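Local coordinates for putative uncharacterized protein (Enterobacter cloacae, PDB 4HFK), which probably acts as a type VI secretion immunity protein, binding a partner amidase effector and blocking its cell-wall-degrading activity, at residues F15-K26 against F55-L66. Numbering follows the deposited sequence.
Sequences FENWVQNRCIGK and FEKADEVIVSLL
Asp-59 offers its carboxylate to two basic side chains of the facing helix, Arg-22 and Lys-26. The NH2 of Arg-22 gives a weak but nearly straight hydrogen bond to Asp-59 OD2, 3.3 Å long with an N-H...O angle of 174°; as modelled, the guanidinium and carboxylate planes are well tilted against each other. Closer approaches of OD1 to the guanidinium are doubtful, because that oxygen is modelled too near its neighbour. Lys-26 bends only at its last torsion (chi4 -55°), which brings NZ to 3.4 Å from Asp-59 OD1 in a salt bridge that shares the uncertainty of that oxygen. The same NZ also donates to a water 2.9 Å away; this water lies implausibly close to Asp-59 OD2, so a bridge through it is doubtful. Arg-22 NH2 has a further acceptor in the backbone of a chain of another protein, consistent with an immunity protein holding its amidase.

The helices, part of an all-helical fold, cross at -50° with axes 10.6 Å apart. Ile-62 fits as a knob among Val-19, Arg-22, Cys-23 and Lys-26, its CG2 lying 3.5 Å from Cys-23 SG. Further toward the N-terminal ends, Phe-55 turns its edge to the face of Trp-18, with Phe-55 CD1 3.3 Å above the indole plane of Trp-18, while Phe-15 directs its own edge at the Phe-55 face. Ala-58 CB touches both Phe-15 CZ and Trp-18 CZ3, each at 3.8 Å.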
ATOM      1  N   PHE B  15       5.306   0.032  11.178  1.00  7.64           N
ATOM      2  CA  PHE B  15       6.174  -1.035  10.697  1.00  6.68           C
ATOM      3  C   PHE B  15       5.552  -1.788   9.510  1.00  6.40           C
ATOM      4  O   PHE B  15       6.229  -2.065   8.506  1.00  7.02           O
ATOM      5  CB  PHE B  15       6.527  -2.002  11.835  1.00  8.55           C
ATOM      6  CG  PHE B  15       7.643  -2.948  11.487  1.00 11.30           C
ATOM      7  CD1 PHE B  15       8.958  -2.494  11.426  1.00  8.02           C
ATOM      8  CD2 PHE B  15       7.383  -4.280  11.216  1.00  9.42           C
ATOM      9  CE1 PHE B  15       9.994  -3.350  11.102  1.00 11.13           C
ATOM     10  CE2 PHE B  15       8.422  -5.151  10.888  1.00 11.88           C
ATOM     11  CZ  PHE B  15       9.728  -4.688  10.833  1.00  8.98           C
ATOM     12  N   GLU B  16       4.268  -2.119   9.612  1.00  5.78           N
ATOM     13  CA  GLU B  16       3.559  -2.756   8.494  1.00  9.05           C
ATOM     14  C   GLU B  16       3.656  -1.936   7.205  1.00  7.55           C
ATOM     15  O   GLU B  16       3.894  -2.480   6.129  1.00  8.18           O
ATOM     16  CB  GLU B  16       2.081  -2.975   8.850  1.00  7.89           C
ATOM     17  CG  GLU B  16       1.863  -4.077   9.891  1.00  9.78           C
ATOM     18  CD  GLU B  16       0.503  -3.982  10.579  1.00 14.16           C
ATOM     19  OE1 GLU B  16      -0.307  -3.090  10.216  1.00 12.86           O
ATOM     20  OE2 GLU B  16       0.253  -4.799  11.491  1.00 17.40           O
ATOM     21  N   ASN B  17       3.445  -0.634   7.320  1.00  5.38           N
ATOM     22  CA  ASN B  17       3.502   0.248   6.166  1.00  7.78           C
ATOM     23  C   ASN B  17       4.918   0.352   5.604  1.00  8.69           C
ATOM     24  O   ASN B  17       5.096   0.396   4.385  1.00 10.38           O
ATOM     25  CB  ASN B  17       2.906   1.621   6.517  1.00  7.30           C
ATOM     26  CG  ASN B  17       1.418   1.523   6.858  1.00 12.58           C
ATOM     27  OD1 ASN B  17       0.774   0.523   6.528  1.00 10.27           O
ATOM     28  ND2 ASN B  17       0.874   2.545   7.527  1.00  8.61           N
ATOM     29  N   TRP B  18       5.923   0.361   6.479  1.00  5.50           N
ATOM     30  CA  TRP B  18       7.299   0.248   6.012  1.00  6.82           C
ATOM     31  C   TRP B  18       7.464  -1.008   5.158  1.00  6.66           C
ATOM     32  O   TRP B  18       7.967  -0.944   4.025  1.00  6.19           O
ATOM     33  CB  TRP B  18       8.306   0.229   7.171  1.00  5.34           C
ATOM     34  CG  TRP B  18       9.749   0.157   6.674  1.00  5.72           C
ATOM     35  CD1 TRP B  18      10.550   1.211   6.306  1.00  6.63           C
ATOM     36  CD2 TRP B  18      10.534  -1.032   6.464  1.00  7.13           C
ATOM     37  NE1 TRP B  18      11.790   0.748   5.899  1.00  7.09           N
ATOM     38  CE2 TRP B  18      11.805  -0.619   5.990  1.00  8.60           C
ATOM     39  CE3 TRP B  18      10.298  -2.397   6.656  1.00  5.47           C
ATOM     40  CZ2 TRP B  18      12.825  -1.533   5.686  1.00  5.34           C
ATOM     41  CZ3 TRP B  18      11.314  -3.300   6.364  1.00  9.08           C
ATOM     42  CH2 TRP B  18      12.565  -2.859   5.883  1.00  9.78           C
ATOM     43  N   VAL B  19       7.033  -2.145   5.694  1.00  5.61           N
ATOM     44  CA  VAL B  19       7.184  -3.420   4.988  1.00  7.19           C
ATOM     45  C   VAL B  19       6.446  -3.386   3.651  1.00  8.02           C
ATOM     46  O   VAL B  19       6.983  -3.821   2.621  1.00  8.23           O
ATOM     47  CB  VAL B  19       6.664  -4.616   5.822  1.00  6.34           C
ATOM     48  CG1 VAL B  19       6.631  -5.894   4.967  1.00  8.89           C
ATOM     49  CG2 VAL B  19       7.531  -4.828   7.065  1.00  5.97           C
ATOM     50  N   GLN B  20       5.218  -2.867   3.667  1.00  6.86           N
ATOM     51  CA  GLN B  20       4.404  -2.820   2.450  1.00  9.43           C
ATOM     52  C   GLN B  20       5.038  -1.919   1.390  1.00  9.05           C
ATOM     53  O   GLN B  20       5.159  -2.303   0.224  1.00  7.91           O
ATOM     54  CB  GLN B  20       2.980  -2.339   2.763  1.00 10.87           C
ATOM     55  CG  GLN B  20       1.942  -2.776   1.713  1.00 12.94           C
ATOM     56  CD  GLN B  20       1.327  -1.612   0.953  1.00 13.79           C
ATOM     57  OE1 GLN B  20       1.800  -0.482   1.042  1.00 14.80           O
ATOM     58  NE2 GLN B  20       0.258  -1.887   0.204  1.00 14.32           N
ATOM     59  N   ASN B  21       5.440  -0.718   1.797  1.00  7.87           N
ATOM     60  CA  ASN B  21       6.017   0.242   0.859  1.00 10.09           C
ATOM     61  C   ASN B  21       7.312  -0.298   0.267  1.00 10.02           C
ATOM     62  O   ASN B  21       7.577  -0.159  -0.927  1.00 13.70           O
ATOM     63  CB  ASN B  21       6.290   1.580   1.543  1.00  7.85           C
ATOM     64  CG  ASN B  21       5.030   2.375   1.817  1.00 10.79           C
ATOM     65  OD1 ASN B  21       5.111   3.525   2.258  1.00 12.26           O
ATOM     66  ND2 ASN B  21       3.858   1.771   1.576  1.00  7.89           N
ATOM     67  N   ARG B  22       8.118  -0.926   1.109  1.00  9.35           N
ATOM     68  CA  ARG B  22       9.346  -1.550   0.643  1.00  9.58           C
ATOM     69  C   ARG B  22       9.073  -2.721  -0.320  1.00 13.41           C
ATOM     70  O   ARG B  22       9.798  -2.912  -1.305  1.00 10.10           O
ATOM     71  CB  ARG B  22      10.182  -2.008   1.832  1.00 11.31           C
ATOM     72  CG  ARG B  22      11.445  -2.698   1.424  1.00 15.31           C
ATOM     73  CD  ARG B  22      12.602  -2.255   2.294  1.00 20.11           C
ATOM     74  NE  ARG B  22      13.831  -2.931   1.894  1.00 19.34           N
ATOM     75  CZ  ARG B  22      14.798  -2.355   1.188  1.00 16.24           C
ATOM     76  NH1 ARG B  22      14.689  -1.082   0.823  1.00 12.24           N
ATOM     77  NH2 ARG B  22      15.878  -3.050   0.870  1.00 18.77           N
ATOM     78  N   CYS B  23       8.033  -3.507  -0.047  1.00  9.65           N
ATOM     79  CA  CYS B  23       7.647  -4.562  -0.986  1.00 11.34           C
ATOM     80  C   CYS B  23       7.275  -3.982  -2.345  1.00  9.70           C
ATOM     81  O   CYS B  23       7.697  -4.497  -3.382  1.00 11.62           O
ATOM     82  CB  CYS B  23       6.457  -5.365  -0.466  1.00 12.96           C
ATOM     83  SG  CYS B  23       6.845  -6.546   0.791  1.00 18.18           S
ATOM     84  N   ILE B  24       6.468  -2.925  -2.335  1.00  9.27           N
ATOM     85  CA  ILE B  24       6.075  -2.248  -3.572  1.00  9.76           C
ATOM     86  C   ILE B  24       7.309  -1.829  -4.361  1.00 12.53           C
ATOM     87  O   ILE B  24       7.355  -1.991  -5.579  1.00 11.31           O
ATOM     88  CB  ILE B  24       5.182  -1.031  -3.282  1.00 11.90           C
ATOM     89  CG1 ILE B  24       3.825  -1.508  -2.747  1.00 10.83           C
ATOM     90  CG2 ILE B  24       4.974  -0.201  -4.542  1.00  9.49           C
ATOM     91  CD1 ILE B  24       2.941  -0.405  -2.201  1.00  9.27           C
ATOM     92  N   GLY B  25       8.318  -1.324  -3.656  1.00  8.92           N
ATOM     93  CA  GLY B  25       9.566  -0.921  -4.277  1.00  9.45           C
ATOM     94  C   GLY B  25      10.290  -2.082  -4.933  1.00 17.84           C
ATOM     95  O   GLY B  25      10.925  -1.921  -5.978  1.00 16.56           O
ATOM     96  N   LYS B  26      10.203  -3.258  -4.320  1.00 11.21           N
ATOM     97  CA  LYS B  26      10.853  -4.439  -4.864  1.00 13.46           C
ATOM     98  C   LYS B  26      10.134  -5.026  -6.078  1.00 13.58           C
ATOM     99  O   LYS B  26      10.777  -5.637  -6.923  1.00 13.94           O
ATOM    100  CB  LYS B  26      10.999  -5.520  -3.785  1.00 14.70           C
ATOM    101  CG  LYS B  26      12.014  -5.177  -2.707  1.00 15.23           C
ATOM    102  CD  LYS B  26      12.195  -6.344  -1.745  1.00 13.76           C
ATOM    103  CE  LYS B  26      13.124  -5.951  -0.602  1.00 17.45           C
ATOM    104  NZ  LYS B  26      14.434  -5.432  -1.102  1.00 21.14           N
ATOM    105  N   PHE B  55      14.336  -4.081  10.868  1.00  9.20           N
ATOM    106  CA  PHE B  55      14.149  -3.740   9.463  1.00  9.17           C
ATOM    107  C   PHE B  55      15.058  -4.578   8.558  1.00 11.60           C
ATOM    108  O   PHE B  55      14.642  -5.013   7.473  1.00  8.40           O
ATOM    109  CB  PHE B  55      14.394  -2.237   9.265  1.00  8.73           C
ATOM    110  CG  PHE B  55      13.418  -1.369  10.019  1.00  8.48           C
ATOM    111  CD1 PHE B  55      12.226  -0.971   9.425  1.00  7.59           C
ATOM    112  CD2 PHE B  55      13.680  -0.972  11.325  1.00  6.87           C
ATOM    113  CE1 PHE B  55      11.318  -0.182  10.117  1.00  9.91           C
ATOM    114  CE2 PHE B  55      12.770  -0.186  12.022  1.00  8.07           C
ATOM    115  CZ  PHE B  55      11.591   0.202  11.423  1.00  6.54           C
ATOM    116  N   GLU B  56      16.290  -4.810   9.016  1.00 12.98           N
ATOM    117  CA  GLU B  56      17.242  -5.644   8.278  1.00 15.44           C
ATOM    118  C   GLU B  56      16.704  -7.062   8.116  1.00 12.74           C
ATOM    119  O   GLU B  56      16.699  -7.605   7.016  1.00 12.65           O
ATOM    120  CB  GLU B  56      18.608  -5.670   8.984  1.00 17.24           C
ATOM    121  CG  GLU B  56      19.249  -4.289   9.156  1.00 15.87           C
ATOM    122  CD  GLU B  56      20.493  -4.328  10.021  1.00 23.92           C
ATOM    123  OE1 GLU B  56      20.991  -5.441  10.313  1.00 18.37           O
ATOM    124  OE2 GLU B  56      20.972  -3.242  10.413  1.00 21.21           O
ATOM    125  N   LYS B  57      16.246  -7.661   9.212  1.00 10.06           N
ATOM    126  CA  LYS B  57      15.658  -8.999   9.145  1.00 12.92           C
ATOM    127  C   LYS B  57      14.374  -9.019   8.314  1.00 13.58           C
ATOM    128  O   LYS B  57      14.146  -9.945   7.537  1.00 16.24           O
ATOM    129  CB  LYS B  57      15.377  -9.534  10.550  1.00 13.30           C
ATOM    130  CG  LYS B  57      16.642  -9.749  11.382  1.00 21.68           C
ATOM    131  CD  LYS B  57      16.313 -10.424  12.707  1.00 29.16           C
ATOM    132  CE  LYS B  57      17.569 -10.667  13.533  1.00 46.54           C
ATOM    133  NZ  LYS B  57      17.229 -11.254  14.862  1.00 50.80           N
ATOM    134  N   ALA B  58      13.541  -7.992   8.472  1.00 10.94           N
ATOM    135  CA  ALA B  58      12.290  -7.902   7.724  1.00 10.03           C
ATOM    136  C   ALA B  58      12.535  -7.885   6.219  1.00 12.09           C
ATOM    137  O   ALA B  58      11.766  -8.455   5.445  1.00 12.86           O
ATOM    138  CB  ALA B  58      11.503  -6.666   8.148  1.00  8.19           C
ATOM    139  N   ASP B  59      13.604  -7.218   5.802  1.00 14.87           N
ATOM    140  CA  ASP B  59      13.937  -7.149   4.388  1.00 14.52           C
ATOM    141  C   ASP B  59      14.254  -8.538   3.833  1.00 15.13           C
ATOM    142  O   ASP B  59      13.918  -8.845   2.691  1.00 19.69           O
ATOM    143  CB  ASP B  59      15.115  -6.202   4.152  1.00 16.76           C
ATOM    144  CG  ASP B  59      15.199  -5.741   2.715  1.00 22.81           C
ATOM    145  OD1 ASP B  59      14.263  -5.047   2.259  1.00 24.05           O
ATOM    146  OD2 ASP B  59      16.197  -6.069   2.045  1.00 32.39           O
ATOM    147  N   GLU B  60      14.903  -9.375   4.638  1.00 13.98           N
ATOM    148  CA  GLU B  60      15.149 -10.761   4.241  1.00 17.77           C
ATOM    149  C   GLU B  60      13.842 -11.539   4.132  1.00 16.05           C
ATOM    150  O   GLU B  60      13.647 -12.319   3.196  1.00 14.18           O
ATOM    151  CB  GLU B  60      16.058 -11.460   5.255  1.00 17.36           C
ATOM    152  CG  GLU B  60      17.480 -10.926   5.290  1.00 26.40           C
ATOM    153  N   VAL B  61      12.952 -11.340   5.102  1.00 14.26           N
ATOM    154  CA  VAL B  61      11.667 -12.029   5.088  1.00 16.16           C
ATOM    155  C   VAL B  61      10.895 -11.617   3.839  1.00 12.21           C
ATOM    156  O   VAL B  61      10.325 -12.458   3.141  1.00 12.01           O
ATOM    157  CB  VAL B  61      10.850 -11.736   6.373  1.00 14.66           C
ATOM    158  CG1 VAL B  61       9.444 -12.276   6.250  1.00 13.21           C
ATOM    159  CG2 VAL B  61      11.547 -12.341   7.588  1.00 16.41           C
ATOM    160  N   ILE B  62      10.907 -10.319   3.548  1.00 13.51           N
ATOM    161  CA  ILE B  62      10.275  -9.788   2.343  1.00 11.58           C
ATOM    162  C   ILE B  62      10.762 -10.499   1.069  1.00 11.86           C
ATOM    163  O   ILE B  62       9.954 -10.960   0.252  1.00  9.92           O
ATOM    164  CB  ILE B  62      10.530  -8.271   2.226  1.00 12.41           C
ATOM    165  CG1 ILE B  62       9.720  -7.511   3.281  1.00 11.14           C
ATOM    166  CG2 ILE B  62      10.166  -7.763   0.850  1.00 12.80           C
ATOM    167  CD1 ILE B  62      10.096  -6.049   3.396  1.00 10.36           C
ATOM    168  N   VAL B  63      12.078 -10.583   0.893  1.00 10.88           N
ATOM    169  CA  VAL B  63      12.635 -11.182  -0.321  1.00 10.87           C
ATOM    170  C   VAL B  63      12.180 -12.641  -0.466  1.00 15.59           C
ATOM    171  O   VAL B  63      11.849 -13.093  -1.568  1.00 12.76           O
ATOM    172  CB  VAL B  63      14.178 -11.065  -0.360  1.00 15.40           C
ATOM    173  CG1 VAL B  63      14.750 -11.858  -1.522  1.00 17.56           C
ATOM    174  CG2 VAL B  63      14.590  -9.595  -0.482  1.00 17.45           C
ATOM    175  N   SER B  64      12.126 -13.354   0.660  1.00 12.35           N
ATOM    176  CA  SER B  64      11.696 -14.743   0.670  1.00 11.46           C
ATOM    177  C   SER B  64      10.202 -14.898   0.366  1.00 15.93           C
ATOM    178  O   SER B  64       9.812 -15.758  -0.426  1.00 16.64           O
ATOM    179  CB  SER B  64      12.030 -15.386   2.017  1.00 15.97           C
ATOM    180  OG  SER B  64      11.619 -16.746   2.036  1.00 28.13           O
ATOM    181  N   LEU B  65       9.364 -14.077   0.996  1.00 10.55           N
ATOM    182  CA  LEU B  65       7.917 -14.191   0.802  1.00 14.17           C
ATOM    183  C   LEU B  65       7.461 -13.724  -0.587  1.00 13.12           C
ATOM    184  O   LEU B  65       6.498 -14.261  -1.140  1.00 12.30           O
ATOM    185  CB  LEU B  65       7.150 -13.449   1.906  1.00 10.46           C
ATOM    186  CG  LEU B  65       7.136 -14.106   3.291  1.00 17.80           C
ATOM    187  CD1 LEU B  65       6.288 -13.306   4.275  1.00 14.79           C
ATOM    188  CD2 LEU B  65       6.620 -15.528   3.214  1.00 21.58           C
ATOM    189  N   LEU B  66       8.159 -12.735  -1.149  1.00 12.26           N
ATOM    190  CA  LEU B  66       7.834 -12.222  -2.485  1.00 13.10           C
ATOM    191  C   LEU B  66       7.882 -13.320  -3.551  1.00 15.41           C
ATOM    192  O   LEU B  66       7.217 -13.219  -4.584  1.00 15.12           O
ATOM    193  CB  LEU B  66       8.756 -11.059  -2.878  1.00 14.02           C
ATOM    194  CG  LEU B  66       8.349  -9.663  -2.392  1.00 12.49           C
ATOM    195  CD1 LEU B  66       9.370  -8.619  -2.812  1.00 11.97           C
ATOM    196  CD2 LEU B  66       6.968  -9.275  -2.914  1.00 10.95           C
TER
HETATM  197  O   HOH W   1      17.013  -6.357  -0.221  1.00 26.65           O